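Local coordinates for protein phosphoribosylglycinamide synthetase (Anaerococcus prevotii, PDB 4DIM) that probably acts as an ATP-dependent ligase of the ATP-grasp type, related to phosphoribosylglycinamide synthetases, at residues A[198-203]-A[208-213]. Residues are numbered along the deposited sequence; the frame is centred on the assembly and turned at random.
Sequences AQAFVY and LFVMPH
CG of His213 sits between its backbone N and carbonyl carbon (chi1 52°), which turns the ring towards Ala198 and Gln199, while Gln199, its CG anti to the carbonyl carbon and its chain bent at chi2, carries its amide out to meet it. Gln199 NE2 donates to His213 NE2 over 3.2 Å, the amide and imidazole planes 48° apart and the donor tilted out of the ring plane. The same amide nitrogen also binds Asn261 OD1, and Gln199 OE1 accepts from Gly281 N. The backbones illustrate how a beta hairpin, here strands 194-203 and 206-219, pairs inside a larger antiparallel sheet. Gln199 and Met211, a selenomethionine, form a hydrogen-bonded pair, the bond from Met211 N to Gln199 O being 2.7 Å and nearly straight (174°). Nearer the turn Leu208 N donates to Phe201 O at 3.0 Å.

On the face carrying Gln199, Phe201 and Phe209, the Phe209 ring folds over strand 198-203, its CE2 lying 3.6 Å from Phe201 CB. Leu208 runs alongside Phe201, CD1 beside CD2, and Met300 of helix 297-305 touches both. Ala200, Val210 and Pro212, on the opposite face, pack against helix 236-253, and there Ala200 CB meets Val210 CG2 at 4.2 Å. An alanine in place of His213 would probably leave Gln199 NE2 without one of its two acceptors and open a gap beside Ala198. His213 thus serves the pair through NE2 as an acceptor, with ND1 making a weak bond to Asp215, and the buried amide of Gln199 is fixed by partners at both its nitrogen and its oxygen.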
loop_
_atom_site.group_PDB
_atom_site.type_symbol
_atom_site.label_atom_id
_atom_site.label_comp_id
_atom_site.label_asym_id
_atom_site.label_seq_id
_atom_site.Cartn_x
_atom_site.Cartn_y
_atom_site.Cartn_z
ATOM N N ALA A 198 3.944 -6.240 -4.296
ATOM C CA ALA A 198 2.949 -7.064 -4.954
ATOM C C ALA A 198 1.563 -6.747 -4.466
ATOM O O ALA A 198 1.387 -6.363 -3.314
ATOM C CB ALA A 198 3.247 -8.529 -4.728
ATOM N N GLN A 199 0.576 -6.955 -5.338
ATOM C CA GLN A 199 -0.837 -6.808 -5.042
ATOM C C GLN A 199 -1.458 -8.169 -5.075
ATOM O O GLN A 199 -1.036 -9.024 -5.848
ATOM C CB GLN A 199 -1.586 -5.901 -6.054
ATOM C CG GLN A 199 -1.161 -4.443 -6.130
ATOM C CD GLN A 199 -1.249 -3.664 -4.841
ATOM O OE1 GLN A 199 -2.324 -3.253 -4.416
ATOM N NE2 GLN A 199 -0.129 -3.467 -4.172
ATOM N N ALA A 200 -2.471 -8.372 -4.281
ATOM C CA ALA A 200 -3.192 -9.622 -4.294
ATOM C C ALA A 200 -4.612 -9.359 -3.867
ATOM O O ALA A 200 -4.970 -8.233 -3.533
ATOM C CB ALA A 200 -2.519 -10.676 -3.425
ATOM N N PHE A 201 -5.443 -10.357 -4.015
ATOM C CA PHE A 201 -6.845 -10.224 -3.674
ATOM C C PHE A 201 -7.298 -11.579 -3.184
ATOM O O PHE A 201 -7.057 -12.564 -3.877
ATOM C CB PHE A 201 -7.625 -9.759 -4.912
ATOM C CG PHE A 201 -9.050 -9.357 -4.661
ATOM C CD1 PHE A 201 -9.396 -8.022 -4.513
ATOM C CD2 PHE A 201 -10.060 -10.300 -4.667
ATOM C CE1 PHE A 201 -10.723 -7.645 -4.348
ATOM C CE2 PHE A 201 -11.381 -9.924 -4.468
ATOM C CZ PHE A 201 -11.702 -8.597 -4.335
ATOM N N VAL A 202 -7.876 -11.637 -1.976
ATOM C CA VAL A 202 -8.372 -12.880 -1.391
ATOM C C VAL A 202 -9.937 -12.802 -1.200
ATOM O O VAL A 202 -10.454 -11.840 -0.675
ATOM C CB VAL A 202 -7.586 -13.276 -0.102
ATOM C CG1 VAL A 202 -7.581 -12.182 0.948
ATOM C CG2 VAL A 202 -8.086 -14.599 0.478
ATOM N N TYR A 203 -10.665 -13.821 -1.670
ATOM C CA TYR A 203 -12.144 -13.898 -1.561
ATOM C C TYR A 203 -12.579 -15.317 -1.245
ATOM O O TYR A 203 -12.308 -16.225 -2.029
ATOM C CB TYR A 203 -12.776 -13.449 -2.880
ATOM C CG TYR A 203 -14.268 -13.665 -2.963
ATOM C CD1 TYR A 203 -15.135 -12.971 -2.134
ATOM C CD2 TYR A 203 -14.822 -14.470 -3.956
ATOM C CE1 TYR A 203 -16.516 -13.111 -2.253
ATOM C CE2 TYR A 203 -16.200 -14.598 -4.098
ATOM C CZ TYR A 203 -17.043 -13.937 -3.228
ATOM O OH TYR A 203 -18.403 -14.017 -3.364
ATOM N N LEU A 208 -7.093 -14.885 -5.727
ATOM C CA LEU A 208 -7.357 -14.718 -7.155
ATOM C C LEU A 208 -6.085 -14.489 -7.937
ATOM O O LEU A 208 -5.923 -15.006 -9.048
ATOM C CB LEU A 208 -8.287 -13.523 -7.353
ATOM C CG LEU A 208 -9.634 -13.620 -6.608
ATOM C CD1 LEU A 208 -10.579 -12.556 -7.073
ATOM C CD2 LEU A 208 -10.267 -15.006 -6.745
ATOM N N PHE A 209 -5.203 -13.681 -7.388
ATOM C CA PHE A 209 -3.942 -13.407 -8.049
ATOM C C PHE A 209 -2.891 -12.862 -7.087
ATOM O O PHE A 209 -3.176 -12.505 -5.956
ATOM C CB PHE A 209 -4.160 -12.392 -9.202
ATOM C CG PHE A 209 -4.584 -11.024 -8.734
ATOM C CD1 PHE A 209 -3.651 -10.094 -8.326
ATOM C CD2 PHE A 209 -5.918 -10.662 -8.725
ATOM C CE1 PHE A 209 -4.046 -8.847 -7.886
ATOM C CE2 PHE A 209 -6.308 -9.427 -8.252
ATOM C CZ PHE A 209 -5.367 -8.524 -7.848
ATOM N N VAL A 210 -1.669 -12.823 -7.568
ATOM C CA VAL A 210 -0.538 -12.157 -6.954
ATOM C C VAL A 210 0.142 -11.448 -8.123
ATOM O O VAL A 210 0.540 -12.089 -9.102
ATOM C CB VAL A 210 0.413 -13.027 -6.113
ATOM C CG1 VAL A 210 1.423 -12.154 -5.389
ATOM C CG2 VAL A 210 -0.365 -13.853 -5.099
HETATM N N MSE A 211 0.142 -10.111 -8.073
HETATM C CA MSE A 211 0.721 -9.314 -9.132
HETATM C C MSE A 211 1.967 -8.562 -8.644
HETATM O O MSE A 211 1.838 -7.460 -8.119
HETATM C CB MSE A 211 -0.310 -8.311 -9.669
HETATM C CG MSE A 211 0.159 -7.604 -10.965
HETATM SE SE MSE A 211 -0.917 -6.042 -11.329
HETATM C CE MSE A 211 -0.134 -4.992 -10.084
ATOM N N PRO A 212 3.177 -9.073 -8.944
ATOM C CA PRO A 212 4.396 -8.317 -8.608
ATOM C C PRO A 212 4.458 -6.976 -9.334
ATOM O O PRO A 212 3.867 -6.811 -10.387
ATOM C CB PRO A 212 5.530 -9.259 -9.056
ATOM C CG PRO A 212 4.917 -10.610 -9.023
ATOM C CD PRO A 212 3.503 -10.428 -9.433
ATOM N N HIS A 213 5.114 -5.994 -8.725
ATOM C CA HIS A 213 5.238 -4.681 -9.358
ATOM C C HIS A 213 6.497 -3.950 -8.912
ATOM O O HIS A 213 7.072 -4.201 -7.838
ATOM C CB HIS A 213 3.993 -3.787 -9.144
ATOM C CG HIS A 213 3.564 -3.636 -7.728
ATOM N ND1 HIS A 213 4.194 -2.742 -6.873
ATOM C CD2 HIS A 213 2.541 -4.234 -7.070
ATOM C CE1 HIS A 213 3.592 -2.884 -5.709
ATOM N NE2 HIS A 213 2.567 -3.755 -5.789
#